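Local coordinates for 2',5'-phosphodiesterase 12 (Homo sapiens, PDB 4Z2B), which belongs to the endonuclease/exonuclease/phosphatase family, with a DNase I-like domain joined to an N-terminal domain of the E-set clan, at residues A190-L195 with K294-A299; L130-V135 with Q420-P425; I360-E365 with N377-H382; Y267-E272 with G371-C376. One frame throughout, in Å; residues are numbered along the deposited sequence.

Contact 1 (A190-L195 with K294-A299); sequences ADVICL and KRICVA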
loop_
_atom_site.group_PDB
_atom_site.type_symbol
_atom_site.label_atom_id
_atom_site.label_comp_id
_atom_site.label_asym_id
_atom_site.label_seq_id
_atom_site.Cartn_x
_atom_site.Cartn_y
_atom_site.Cartn_z
ATOM N N ALA A 190 -9.490 5.134 3.906
ATOM C CA ALA A 190 -9.747 4.761 2.503
ATOM C C ALA A 190 -10.593 3.496 2.352
ATOM O O ALA A 190 -10.818 2.780 3.318
ATOM C CB ALA A 190 -8.418 4.570 1.779
ATOM N N ASP A 191 -11.025 3.215 1.115
ATOM C CA ASP A 191 -11.846 2.041 0.799
ATOM C C ASP A 191 -11.111 1.026 -0.063
ATOM O O ASP A 191 -11.396 -0.174 0.049
ATOM C CB ASP A 191 -13.138 2.474 0.082
ATOM C CG ASP A 191 -13.899 3.544 0.832
ATOM O OD1 ASP A 191 -13.924 3.489 2.087
ATOM O OD2 ASP A 191 -14.436 4.455 0.174
ATOM N N VAL A 192 -10.258 1.509 -0.992
ATOM C CA VAL A 192 -9.473 0.675 -1.899
ATOM C C VAL A 192 -8.017 1.195 -1.852
ATOM O O VAL A 192 -7.763 2.359 -2.157
ATOM C CB VAL A 192 -10.050 0.648 -3.336
ATOM C CG1 VAL A 192 -9.098 -0.063 -4.289
ATOM C CG2 VAL A 192 -11.434 -0.007 -3.362
ATOM N N ILE A 193 -7.091 0.363 -1.389
ATOM C CA ILE A 193 -5.680 0.795 -1.235
ATOM C C ILE A 193 -4.801 -0.143 -2.049
ATOM O O ILE A 193 -4.726 -1.324 -1.725
ATOM C CB ILE A 193 -5.210 0.857 0.260
ATOM C CG1 ILE A 193 -6.108 1.785 1.125
ATOM C CG2 ILE A 193 -3.759 1.303 0.338
ATOM C CD1 ILE A 193 -5.728 1.782 2.636
ATOM N N CYS A 194 -4.139 0.394 -3.106
ATOM C CA CYS A 194 -3.254 -0.386 -3.967
ATOM C C CYS A 194 -1.818 0.011 -3.702
ATOM O O CYS A 194 -1.464 1.180 -3.865
ATOM C CB CYS A 194 -3.627 -0.204 -5.431
ATOM S SG CYS A 194 -5.218 -0.944 -5.862
ATOM N N LEU A 195 -1.020 -0.942 -3.211
ATOM C CA LEU A 195 0.367 -0.668 -2.832
ATOM C C LEU A 195 1.374 -1.427 -3.668
ATOM O O LEU A 195 1.122 -2.560 -4.066
ATOM C CB LEU A 195 0.555 -1.054 -1.347
ATOM C CG LEU A 195 -0.384 -0.401 -0.323
ATOM C CD1 LEU A 195 -0.129 -0.959 1.080
ATOM C CD2 LEU A 195 -0.231 1.133 -0.296
ATOM N N LYS A 294 -23.355 -3.548 -8.155
ATOM C CA LYS A 294 -22.168 -2.737 -8.387
ATOM C C LYS A 294 -20.911 -3.557 -8.079
ATOM O O LYS A 294 -20.667 -3.936 -6.933
ATOM C CB LYS A 294 -22.209 -1.431 -7.586
ATOM C CG LYS A 294 -23.057 -0.374 -8.280
ATOM C CD LYS A 294 -23.233 0.879 -7.456
ATOM C CE LYS A 294 -23.524 2.087 -8.323
ATOM N NZ LYS A 294 -24.746 1.928 -9.159
ATOM N N ARG A 295 -20.171 -3.913 -9.142
ATOM C CA ARG A 295 -18.925 -4.674 -9.049
ATOM C C ARG A 295 -17.840 -3.857 -9.701
ATOM O O ARG A 295 -18.126 -3.121 -10.642
ATOM C CB ARG A 295 -19.072 -6.050 -9.700
ATOM C CG ARG A 295 -19.958 -6.973 -8.885
ATOM C CD ARG A 295 -20.566 -8.074 -9.698
ATOM N NE ARG A 295 -21.068 -9.148 -8.834
ATOM C CZ ARG A 295 -21.283 -10.386 -9.252
ATOM N NH1 ARG A 295 -21.082 -10.708 -10.521
ATOM N NH2 ARG A 295 -21.703 -11.313 -8.406
ATOM N N ILE A 296 -16.609 -3.922 -9.181
ATOM C CA ILE A 296 -15.521 -3.118 -9.748
ATOM C C ILE A 296 -14.301 -3.998 -9.928
ATOM O O ILE A 296 -14.033 -4.853 -9.091
ATOM C CB ILE A 296 -15.166 -1.853 -8.903
ATOM C CG1 ILE A 296 -14.888 -2.211 -7.424
ATOM C CG2 ILE A 296 -16.252 -0.762 -9.027
ATOM C CD1 ILE A 296 -14.295 -1.002 -6.536
ATOM N N CYS A 297 -13.582 -3.785 -11.023
ATOM C CA CYS A 297 -12.347 -4.500 -11.328
ATOM C C CYS A 297 -11.165 -3.620 -10.910
ATOM O O CYS A 297 -10.880 -2.615 -11.576
ATOM C CB CYS A 297 -12.293 -4.840 -12.815
ATOM S SG CYS A 297 -10.778 -5.696 -13.308
ATOM N N VAL A 298 -10.488 -3.984 -9.805
ATOM C CA VAL A 298 -9.379 -3.191 -9.251
ATOM C C VAL A 298 -8.052 -3.819 -9.656
ATOM O O VAL A 298 -7.698 -4.920 -9.204
ATOM C CB VAL A 298 -9.477 -2.998 -7.699
ATOM C CG1 VAL A 298 -8.274 -2.222 -7.175
ATOM C CG2 VAL A 298 -10.764 -2.274 -7.315
ATOM N N ALA A 299 -7.322 -3.112 -10.514
ATOM C CA ALA A 299 -6.021 -3.636 -10.955
ATOM C C ALA A 299 -4.907 -2.837 -10.344
ATOM O O ALA A 299 -5.054 -1.637 -10.071
ATOM C CB ALA A 299 -5.917 -3.612 -12.470
#
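Val-192 and Val-298 hold nearly the same first torsion, 172° and 178°, which sets each CG1 trans to its own backbone N and carries it out from the strand toward the other valine. The two CG1 methyls meet at 3.7 Å; the side chains pass one another, running in opposite senses, and CG1 of Val-192 also lies 4.1 Å from CG2 of Val-298. Cys-194 is turned differently: its SG stands trans to the carbonyl carbon and beside the backbone N, a setting that brings the sulfur to 3.6 Å from Val-298 CG1. One methyl of Val-298 is thus shared between the valine and the cysteine two residues along. At the other end CG2 of Val-192 reaches Ile-296 CD1 more loosely, at 4.4 Å. The spacing belongs to two sheets packed face to face, as in the alpha/beta sandwich of DNase I-like domains: the axes of 192-195 and 295-299 approach to 8.9 Å and run 25° apart, too distant for backbone pairing. Strand alternation directs Val-192 and Cys-194 at the facing sheet and Ile-193 away from it, with Ile-296 and Val-298 answering from the other side. Further apolar groups continue this interior: Ile-141 beside Val-192, Cys-340 against Cys-194, and Leu-286 touching both Ile-296 and Val-298. A polar tie between the strands follows just beyond, where Asn-300 ND2 donates to the carbonyl oxygen of Leu-195.

Contact 2 (L130-V135 with Q420-P425); sequences LYTKKV and QVIPLP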
loop_
_atom_site.group_PDB
_atom_site.type_symbol
_atom_site.label_atom_id
_atom_site.label_comp_id
_atom_site.label_asym_id
_atom_site.label_seq_id
_atom_site.Cartn_x
_atom_site.Cartn_y
_atom_site.Cartn_z
ATOM N N LEU A 130 -6.081 16.149 6.944
ATOM C CA LEU A 130 -7.136 17.118 7.271
ATOM C C LEU A 130 -8.325 16.986 6.309
ATOM O O LEU A 130 -9.413 17.406 6.662
ATOM C CB LEU A 130 -6.623 18.572 7.299
ATOM C CG LEU A 130 -5.522 18.881 8.342
ATOM C CD1 LEU A 130 -5.073 20.335 8.229
ATOM C CD2 LEU A 130 -6.008 18.574 9.797
ATOM N N TYR A 131 -8.116 16.389 5.112
ATOM C CA TYR A 131 -9.129 16.136 4.096
ATOM C C TYR A 131 -9.766 14.758 4.194
ATOM O O TYR A 131 -10.714 14.479 3.459
ATOM C CB TYR A 131 -8.501 16.224 2.696
ATOM C CG TYR A 131 -8.115 17.615 2.264
ATOM C CD1 TYR A 131 -6.871 18.147 2.595
ATOM C CD2 TYR A 131 -8.964 18.377 1.468
ATOM C CE1 TYR A 131 -6.499 19.429 2.188
ATOM C CE2 TYR A 131 -8.583 19.640 1.009
ATOM C CZ TYR A 131 -7.351 20.163 1.377
ATOM O OH TYR A 131 -6.976 21.401 0.929
ATOM N N THR A 132 -9.203 13.866 5.011
ATOM C CA THR A 132 -9.662 12.475 5.060
ATOM C C THR A 132 -9.972 12.030 6.502
ATOM O O THR A 132 -9.780 10.864 6.835
ATOM C CB THR A 132 -8.551 11.583 4.432
ATOM O OG1 THR A 132 -7.391 11.679 5.253
ATOM C CG2 THR A 132 -8.165 12.018 2.995
ATOM N N LYS A 133 -10.509 12.934 7.337
ATOM C CA LYS A 133 -10.807 12.607 8.735
ATOM C C LYS A 133 -11.909 11.543 8.895
ATOM O O LYS A 133 -11.995 10.897 9.946
ATOM C CB LYS A 133 -11.187 13.869 9.506
ATOM C CG LYS A 133 -9.978 14.722 9.876
ATOM C CD LYS A 133 -10.355 15.885 10.789
ATOM C CE LYS A 133 -10.239 15.538 12.259
ATOM N NZ LYS A 133 -10.326 16.743 13.130
ATOM N N LYS A 134 -12.712 11.325 7.855
ATOM C CA LYS A 134 -13.808 10.369 7.941
ATOM C C LYS A 134 -13.875 9.429 6.775
ATOM O O LYS A 134 -13.542 9.798 5.655
ATOM C CB LYS A 134 -15.154 11.112 8.027
ATOM C CG LYS A 134 -15.362 11.920 9.312
ATOM C CD LYS A 134 -16.263 11.198 10.309
ATOM C CE LYS A 134 -16.636 12.067 11.496
ATOM N NZ LYS A 134 -15.509 12.236 12.457
ATOM N N VAL A 135 -14.413 8.244 7.022
ATOM C CA VAL A 135 -14.706 7.259 5.967
ATOM C C VAL A 135 -15.764 7.905 5.041
ATOM O O VAL A 135 -16.660 8.584 5.547
ATOM C CB VAL A 135 -15.183 5.920 6.579
ATOM C CG1 VAL A 135 -15.729 4.967 5.506
ATOM C CG2 VAL A 135 -14.066 5.256 7.386
ATOM N N GLN A 420 -13.020 14.233 -5.508
ATOM C CA GLN A 420 -11.979 14.939 -4.764
ATOM C C GLN A 420 -10.617 14.307 -5.036
ATOM O O GLN A 420 -10.521 13.089 -5.137
ATOM C CB GLN A 420 -12.303 14.866 -3.241
ATOM C CG GLN A 420 -11.334 15.601 -2.323
ATOM C CD GLN A 420 -11.800 15.710 -0.894
ATOM O OE1 GLN A 420 -11.753 16.784 -0.303
ATOM N NE2 GLN A 420 -12.198 14.605 -0.278
ATOM N N VAL A 421 -9.592 15.138 -5.148
ATOM C CA VAL A 421 -8.169 14.748 -5.229
ATOM C C VAL A 421 -7.541 15.263 -3.922
ATOM O O VAL A 421 -7.637 16.460 -3.656
ATOM C CB VAL A 421 -7.415 15.270 -6.486
ATOM C CG1 VAL A 421 -5.946 14.828 -6.463
ATOM C CG2 VAL A 421 -8.090 14.818 -7.786
ATOM N N ILE A 422 -6.920 14.388 -3.105
ATOM C CA ILE A 422 -6.298 14.848 -1.849
ATOM C C ILE A 422 -4.972 15.511 -2.245
ATOM O O ILE A 422 -4.138 14.856 -2.879
ATOM C CB ILE A 422 -6.143 13.699 -0.801
ATOM C CG1 ILE A 422 -7.474 12.952 -0.555
ATOM C CG2 ILE A 422 -5.510 14.210 0.501
ATOM C CD1 ILE A 422 -8.748 13.774 -0.171
ATOM N N PRO A 423 -4.794 16.831 -1.997
ATOM C CA PRO A 423 -3.619 17.511 -2.544
ATOM C C PRO A 423 -2.290 16.905 -2.117
ATOM O O PRO A 423 -2.108 16.516 -0.957
ATOM C CB PRO A 423 -3.747 18.958 -2.020
ATOM C CG PRO A 423 -4.747 18.899 -0.929
ATOM C CD PRO A 423 -5.690 17.793 -1.318
ATOM N N LEU A 424 -1.365 16.832 -3.067
ATOM C CA LEU A 424 -0.016 16.381 -2.752
ATOM C C LEU A 424 0.699 17.476 -1.983
ATOM O O LEU A 424 0.329 18.652 -2.124
ATOM C CB LEU A 424 0.771 16.016 -4.029
ATOM C CG LEU A 424 0.430 14.662 -4.709
ATOM C CD1 LEU A 424 -0.902 14.728 -5.474
ATOM C CD2 LEU A 424 1.550 14.271 -5.685
ATOM N N PRO A 425 1.725 17.130 -1.168
ATOM C CA PRO A 425 2.505 18.174 -0.492
ATOM C C PRO A 425 3.144 19.143 -1.487
ATOM O O PRO A 425 3.512 18.762 -2.599
ATOM C CB PRO A 425 3.599 17.391 0.257
ATOM C CG PRO A 425 3.176 15.983 0.230
ATOM C CD PRO A 425 2.296 15.789 -0.937
HETATM O O HOH W 1 -12.648 16.165 2.618
#
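Tyr-131 turns one ring face to Pro-423, whose CD sits 3.9 Å from the ring centroid and 10° off the normal, a CH-pi contact made with the two side chains approaching head-on. The neighbouring CG of the proline lies toward the hydroxyl-bearing end, 3.6 Å from Tyr-131 CE1. Gln-420 approaches at the edge instead: its OE1 lies near the ring plane, 3.7 Å from CD2, with the amide turned 78° against the ring. At the CB end of the tyrosine, Ile-422 bends at chi2 (-53°) and turns CD1 against both Tyr-131 CB, at 3.8 Å, and Thr-132 CG2, at 3.7 Å. A water donates to Tyr-131 O at 2.7 Å and to Gln-420 OE1 at 3.1 Å. Polar anchors hold both sides: Thr-132 OG1 bonds to Gly-187 O, Gln-420 NE2 to Asp-451, and Arg-128 reaches the carbonyls of Ile-422 and Pro-423. The contact fastens the loop ahead of strand 140-147 to strand 416-421, outermost in its sheet, and the residues that follow it. Proline C-H over the pi face and an amide oxygen beside the C-H edge both suit an aromatic ring's charge distribution, so dispersion and weak electrostatics hold the ring here, while the water links the tyrosine backbone to the glutamine.

Contact 3 (I360-E365 with N377-H382); sequences IPEDHE and NMSLTH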
loop_
_atom_site.group_PDB
_atom_site.type_symbol
_atom_site.label_atom_id
_atom_site.label_comp_id
_atom_site.label_asym_id
_atom_site.label_seq_id
_atom_site.Cartn_x
_atom_site.Cartn_y
_atom_site.Cartn_z
ATOM N N ILE A 360 -1.163 3.954 -30.228
ATOM C CA ILE A 360 0.198 4.465 -30.348
ATOM C C ILE A 360 0.737 4.087 -31.740
ATOM O O ILE A 360 0.638 2.910 -32.133
ATOM C CB ILE A 360 1.143 4.015 -29.195
ATOM C CG1 ILE A 360 2.506 4.731 -29.301
ATOM C CG2 ILE A 360 1.281 2.463 -29.083
ATOM C CD1 ILE A 360 3.335 4.733 -28.091
ATOM N N PRO A 361 1.309 5.054 -32.496
ATOM C CA PRO A 361 1.834 4.710 -33.828
ATOM C C PRO A 361 3.173 3.976 -33.732
ATOM O O PRO A 361 3.910 4.138 -32.753
ATOM C CB PRO A 361 1.971 6.074 -34.514
ATOM C CG PRO A 361 2.266 7.022 -33.384
ATOM C CD PRO A 361 1.486 6.496 -32.202
ATOM N N GLU A 362 3.503 3.191 -34.779
ATOM C CA GLU A 362 4.750 2.421 -34.873
ATOM C C GLU A 362 6.018 3.303 -34.918
ATOM O O GLU A 362 7.091 2.821 -34.576
ATOM C CB GLU A 362 4.736 1.450 -36.093
ATOM C CG GLU A 362 4.643 2.102 -37.474
ATOM C CD GLU A 362 3.254 2.425 -38.007
ATOM O OE1 GLU A 362 2.373 2.819 -37.211
ATOM O OE2 GLU A 362 3.057 2.315 -39.239
ATOM N N ASP A 363 5.906 4.571 -35.321
ATOM C CA ASP A 363 7.098 5.427 -35.381
ATOM C C ASP A 363 7.372 6.178 -34.053
ATOM O O ASP A 363 8.215 7.077 -34.044
ATOM C CB ASP A 363 6.990 6.431 -36.550
ATOM C CG ASP A 363 5.834 7.428 -36.494
ATOM O OD1 ASP A 363 5.002 7.344 -35.546
ATOM O OD2 ASP A 363 5.740 8.279 -37.415
ATOM N N HIS A 364 6.691 5.816 -32.936
ATOM C CA HIS A 364 6.962 6.470 -31.637
ATOM C C HIS A 364 8.421 6.242 -31.226
ATOM O O HIS A 364 8.923 5.136 -31.404
ATOM C CB HIS A 364 6.005 5.974 -30.529
ATOM C CG HIS A 364 5.928 6.931 -29.370
ATOM N ND1 HIS A 364 6.930 6.994 -28.427
ATOM C CD2 HIS A 364 4.990 7.861 -29.074
ATOM C CE1 HIS A 364 6.590 7.976 -27.604
ATOM N NE2 HIS A 364 5.427 8.520 -27.944
ATOM N N GLU A 365 9.114 7.288 -30.703
ATOM C CA GLU A 365 10.532 7.157 -30.297
ATOM C C GLU A 365 10.767 6.053 -29.216
ATOM O O GLU A 365 11.865 5.500 -29.115
ATOM C CB GLU A 365 11.077 8.516 -29.782
ATOM C CG GLU A 365 10.393 9.034 -28.524
ATOM C CD GLU A 365 10.834 10.384 -27.991
ATOM O OE1 GLU A 365 11.595 11.097 -28.686
ATOM O OE2 GLU A 365 10.398 10.734 -26.871
ATOM N N ASN A 377 9.594 -1.434 -33.277
ATOM C CA ASN A 377 8.489 -0.606 -33.802
ATOM C C ASN A 377 7.252 -1.417 -34.127
ATOM O O ASN A 377 7.306 -2.401 -34.852
ATOM C CB ASN A 377 8.894 0.197 -35.042
ATOM C CG ASN A 377 10.083 1.062 -34.769
ATOM O OD1 ASN A 377 11.190 0.570 -34.662
ATOM N ND2 ASN A 377 9.875 2.347 -34.546
ATOM N N MET A 378 6.141 -0.993 -33.563
ATOM C CA MET A 378 4.846 -1.622 -33.736
ATOM C C MET A 378 3.762 -0.633 -33.373
ATOM O O MET A 378 4.000 0.355 -32.671
ATOM C CB MET A 378 4.735 -2.925 -32.898
ATOM C CG MET A 378 4.760 -2.707 -31.399
ATOM S SD MET A 378 4.594 -4.257 -30.454
ATOM C CE MET A 378 6.287 -4.881 -30.534
ATOM N N SER A 379 2.574 -0.897 -33.865
ATOM C CA SER A 379 1.391 -0.111 -33.603
ATOM C C SER A 379 0.536 -0.904 -32.631
ATOM O O SER A 379 0.457 -2.135 -32.757
ATOM C CB SER A 379 0.648 0.144 -34.914
ATOM O OG SER A 379 -0.531 0.897 -34.690
ATOM N N LEU A 380 -0.083 -0.228 -31.662
ATOM C CA LEU A 380 -0.950 -0.888 -30.674
ATOM C C LEU A 380 -2.205 -0.090 -30.439
ATOM O O LEU A 380 -2.177 1.140 -30.555
ATOM C CB LEU A 380 -0.220 -1.049 -29.321
ATOM C CG LEU A 380 1.088 -1.849 -29.241
ATOM C CD1 LEU A 380 1.641 -1.767 -27.840
ATOM C CD2 LEU A 380 0.872 -3.311 -29.638
ATOM N N THR A 381 -3.312 -0.778 -30.094
ATOM C CA THR A 381 -4.574 -0.136 -29.727
ATOM C C THR A 381 -5.243 -0.880 -28.579
ATOM O O THR A 381 -5.035 -2.078 -28.410
ATOM C CB THR A 381 -5.574 -0.080 -30.919
ATOM O OG1 THR A 381 -5.896 -1.417 -31.275
ATOM C CG2 THR A 381 -5.043 0.693 -32.147
ATOM N N HIS A 382 -6.088 -0.177 -27.820
ATOM C CA HIS A 382 -6.902 -0.772 -26.767
ATOM C C HIS A 382 -8.232 -0.030 -26.802
ATOM O O HIS A 382 -8.280 1.096 -27.297
ATOM C CB HIS A 382 -6.205 -0.718 -25.396
ATOM C CG HIS A 382 -6.165 0.647 -24.779
ATOM N ND1 HIS A 382 -7.232 1.141 -24.067
ATOM C CD2 HIS A 382 -5.163 1.549 -24.737
ATOM C CE1 HIS A 382 -6.859 2.335 -23.635
ATOM N NE2 HIS A 382 -5.615 2.609 -23.983
HETATM O O HOH W 2 11.138 4.555 -32.903
#
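Asn-377 ND2 donates to the carbonyl oxygen of Glu-362 at 2.8 Å, with an N-H...O angle of 159° and the acceptor in the amide plane. The amide reaches it with CG anti to the asparagine's own carbonyl carbon (chi1 -56°). ND2 also donates to a water, 3.0 Å away, that in turn donates to His-364 O. The asparagine amide thereby ties down the type I turn 361-364, while its OD1 receives Arg-375 NH2. Farther along, Ile-360 and Leu-380 form an antiparallel hydrogen-bonded pair: Ile-360 N reaches Leu-380 O at 3.0 Å, and Leu-380 N returns to Ile-360 O at 3.3 Å. Between these two anchors the chains close in through a CA-H...O contact from Glu-362 CA to Met-378 O, 3.1 Å long. The side chains of Ile-360 and Leu-380 run alongside each other in the same sense, and CG2 of the isoleucine touches CB of the leucine at 3.8 Å. Both rest on Phe-354 of helix 350-357 and on Trp-367, whose NE1 also bonds to Pro-361 O. This is a minimal two-stranded antiparallel sheet, 359-360 with 380-381. Its chemistry implies a junction secured mainly through the backbone, with one asparagine amide and one water fixing the turn.

Contact 4 (Y267-E272 with G371-C376); sequences YPSAQE and GEEERC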
loop_
_atom_site.group_PDB
_atom_site.type_symbol
_atom_site.label_atom_id
_atom_site.label_comp_id
_atom_site.label_asym_id
_atom_site.label_seq_id
_atom_site.Cartn_x
_atom_site.Cartn_y
_atom_site.Cartn_z
ATOM N N TYR A 267 11.187 -9.176 -33.440
ATOM C CA TYR A 267 12.275 -8.442 -32.788
ATOM C C TYR A 267 12.817 -9.288 -31.666
ATOM O O TYR A 267 12.501 -9.021 -30.495
ATOM C CB TYR A 267 11.735 -7.108 -32.261
ATOM C CG TYR A 267 11.106 -6.229 -33.320
ATOM C CD1 TYR A 267 11.895 -5.454 -34.171
ATOM C CD2 TYR A 267 9.722 -6.081 -33.399
ATOM C CE1 TYR A 267 11.322 -4.575 -35.087
ATOM C CE2 TYR A 267 9.141 -5.178 -34.288
ATOM C CZ TYR A 267 9.944 -4.457 -35.155
ATOM O OH TYR A 267 9.378 -3.549 -36.008
ATOM N N PRO A 268 13.616 -10.337 -32.005
ATOM C CA PRO A 268 14.078 -11.285 -30.971
ATOM C C PRO A 268 14.750 -10.665 -29.738
ATOM O O PRO A 268 14.545 -11.169 -28.640
ATOM C CB PRO A 268 15.074 -12.167 -31.732
ATOM C CG PRO A 268 14.606 -12.132 -33.142
ATOM C CD PRO A 268 14.017 -10.786 -33.364
ATOM N N SER A 269 15.582 -9.629 -29.917
ATOM C CA SER A 269 16.290 -8.987 -28.792
ATOM C C SER A 269 15.294 -8.341 -27.803
ATOM O O SER A 269 15.410 -8.556 -26.591
ATOM C CB SER A 269 17.290 -7.953 -29.302
ATOM O OG SER A 269 18.328 -8.610 -30.013
ATOM N N ALA A 270 14.316 -7.569 -28.331
ATOM C CA ALA A 270 13.255 -6.916 -27.546
ATOM C C ALA A 270 12.365 -7.977 -26.864
ATOM O O ALA A 270 12.026 -7.856 -25.680
ATOM C CB ALA A 270 12.418 -6.018 -28.446
ATOM N N GLN A 271 12.073 -9.073 -27.586
ATOM C CA GLN A 271 11.296 -10.161 -27.018
ATOM C C GLN A 271 11.961 -10.755 -25.794
ATOM O O GLN A 271 11.284 -10.996 -24.802
ATOM C CB GLN A 271 11.094 -11.268 -28.063
ATOM C CG GLN A 271 10.385 -12.511 -27.507
ATOM C CD GLN A 271 10.351 -13.638 -28.500
ATOM O OE1 GLN A 271 10.878 -13.533 -29.610
ATOM N NE2 GLN A 271 9.754 -14.749 -28.108
ATOM N N GLU A 272 13.275 -11.053 -25.886
ATOM C CA GLU A 272 14.013 -11.707 -24.803
ATOM C C GLU A 272 14.038 -10.806 -23.584
ATOM O O GLU A 272 13.802 -11.279 -22.474
ATOM C CB GLU A 272 15.442 -12.071 -25.269
ATOM C CG GLU A 272 16.277 -12.826 -24.240
ATOM C CD GLU A 272 15.805 -14.209 -23.821
ATOM O OE1 GLU A 272 15.153 -14.904 -24.634
ATOM O OE2 GLU A 272 16.061 -14.581 -22.653
ATOM N N GLY A 371 17.857 1.619 -27.136
ATOM C CA GLY A 371 18.882 1.471 -28.156
ATOM C C GLY A 371 18.398 0.728 -29.386
ATOM O O GLY A 371 17.266 0.218 -29.433
ATOM N N GLU A 372 19.266 0.683 -30.398
ATOM C CA GLU A 372 18.951 0.071 -31.687
ATOM C C GLU A 372 18.806 -1.440 -31.627
ATOM O O GLU A 372 17.917 -1.941 -32.294
ATOM C CB GLU A 372 20.000 0.441 -32.751
ATOM C CG GLU A 372 19.756 1.814 -33.357
ATOM C CD GLU A 372 18.401 2.017 -34.004
ATOM O OE1 GLU A 372 18.004 1.186 -34.858
ATOM O OE2 GLU A 372 17.728 3.009 -33.642
ATOM N N GLU A 373 19.665 -2.167 -30.879
ATOM C CA GLU A 373 19.585 -3.638 -30.807
ATOM C C GLU A 373 18.187 -4.112 -30.366
ATOM O O GLU A 373 17.656 -5.056 -30.953
ATOM C CB GLU A 373 20.642 -4.219 -29.850
ATOM C CG GLU A 373 20.812 -5.722 -29.977
ATOM C CD GLU A 373 21.840 -6.322 -29.042
ATOM O OE1 GLU A 373 23.035 -6.360 -29.414
ATOM O OE2 GLU A 373 21.449 -6.765 -27.938
ATOM N N GLU A 374 17.598 -3.431 -29.372
ATOM C CA GLU A 374 16.299 -3.789 -28.782
ATOM C C GLU A 374 15.104 -3.010 -29.340
ATOM O O GLU A 374 14.031 -3.002 -28.726
ATOM C CB GLU A 374 16.358 -3.637 -27.269
ATOM C CG GLU A 374 17.093 -4.801 -26.641
ATOM C CD GLU A 374 17.343 -4.638 -25.160
ATOM O OE1 GLU A 374 16.543 -3.942 -24.501
ATOM O OE2 GLU A 374 18.345 -5.189 -24.661
ATOM N N ARG A 375 15.269 -2.381 -30.506
ATOM C CA ARG A 375 14.203 -1.684 -31.221
ATOM C C ARG A 375 13.059 -2.683 -31.556
ATOM O O ARG A 375 13.348 -3.844 -31.867
ATOM C CB ARG A 375 14.800 -1.080 -32.508
ATOM C CG ARG A 375 13.828 -0.362 -33.409
ATOM C CD ARG A 375 14.502 0.224 -34.645
ATOM N NE ARG A 375 15.105 1.531 -34.378
ATOM C CZ ARG A 375 14.448 2.689 -34.404
ATOM N NH1 ARG A 375 15.086 3.827 -34.159
ATOM N NH2 ARG A 375 13.142 2.716 -34.648
ATOM N N CYS A 376 11.779 -2.247 -31.444
ATOM C CA CYS A 376 10.618 -3.092 -31.733
ATOM C C CYS A 376 9.415 -2.260 -32.207
ATOM O O CYS A 376 8.321 -2.394 -31.662
ATOM C CB CYS A 376 10.261 -3.983 -30.544
ATOM S SG CYS A 376 9.980 -3.087 -28.992
HETATM O O HOH W 3 20.715 -9.381 -28.301
HETATM O O HOH W 4 15.079 -5.851 -31.206
#
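Cys-376 lays its CA over the centre of the Tyr-267 ring, 3.4 Å from the centroid and 5° off the normal, so a backbone C-H points into the pi face. The tyrosine presents that face with CG anti to its carbonyl carbon (chi1 -57°). Cys-376 CB touches Tyr-267 CD2 at 3.6 Å and, at the same separation of 3.6 Å, Ala-270 CB, filling the angle between the ring and the first turn of the helix. The alanine methyl also meets Glu-374 O at 3.4 Å, while Ser-269 CB rests against the carbonyl of Glu-373. Water supplies the polar links. One molecule donates to Glu-373 O and to Arg-375 O, 2.7 Å from each, and accepts a weak hydrogen bond from Ala-270 N at the start of the helix; another lies between Ser-269 OG and Glu-373 OE2. Behind this layer, the type I turn 372-375 is braced by a salt bridge in which Arg-375 grips Glu-372 side-on: NH1 reaches OE2 at 2.8 Å, in the guanidinium plane, and NE reaches OE1 at 3.0 Å. Glu-374 OE1 is held by Tyr-311 and Asn-370. Tyr-267 occupies the N-cap position of helix 268-275, so its ring sits where that helix begins. The loop between strands 359-360 and 380-381 packs across the helix start, with Leu-264 of helix 258-265 against Ala-270 and Tyr-311 of helix 310-331 touching both Ala-270 and Cys-376.

Overall arrangement
Contacts 1 and 2 are neighbours, with centres about 17 Å apart, and both reach the six-stranded sheet; they touch where Val-135 CG1 packs 4.1 Å from Asp-191 OD1. Contacts 3 and 4 form a second group, centres about 15 Å apart, joined by a probable hydrogen bond of 2.6 Å from Tyr-267 OH to Asn-377 O. The groups are well separated: the centres of contact 1 and contact 3 are about 30 Å apart. The centres of contact 2 and contact 4 are about 44 Å apart. Along the chain, contact 2 encloses the other three, while contact 4 interleaves with both 1 and 3. In contact 3, the His-364 side chain lies about 10 Å from the bound 4LC.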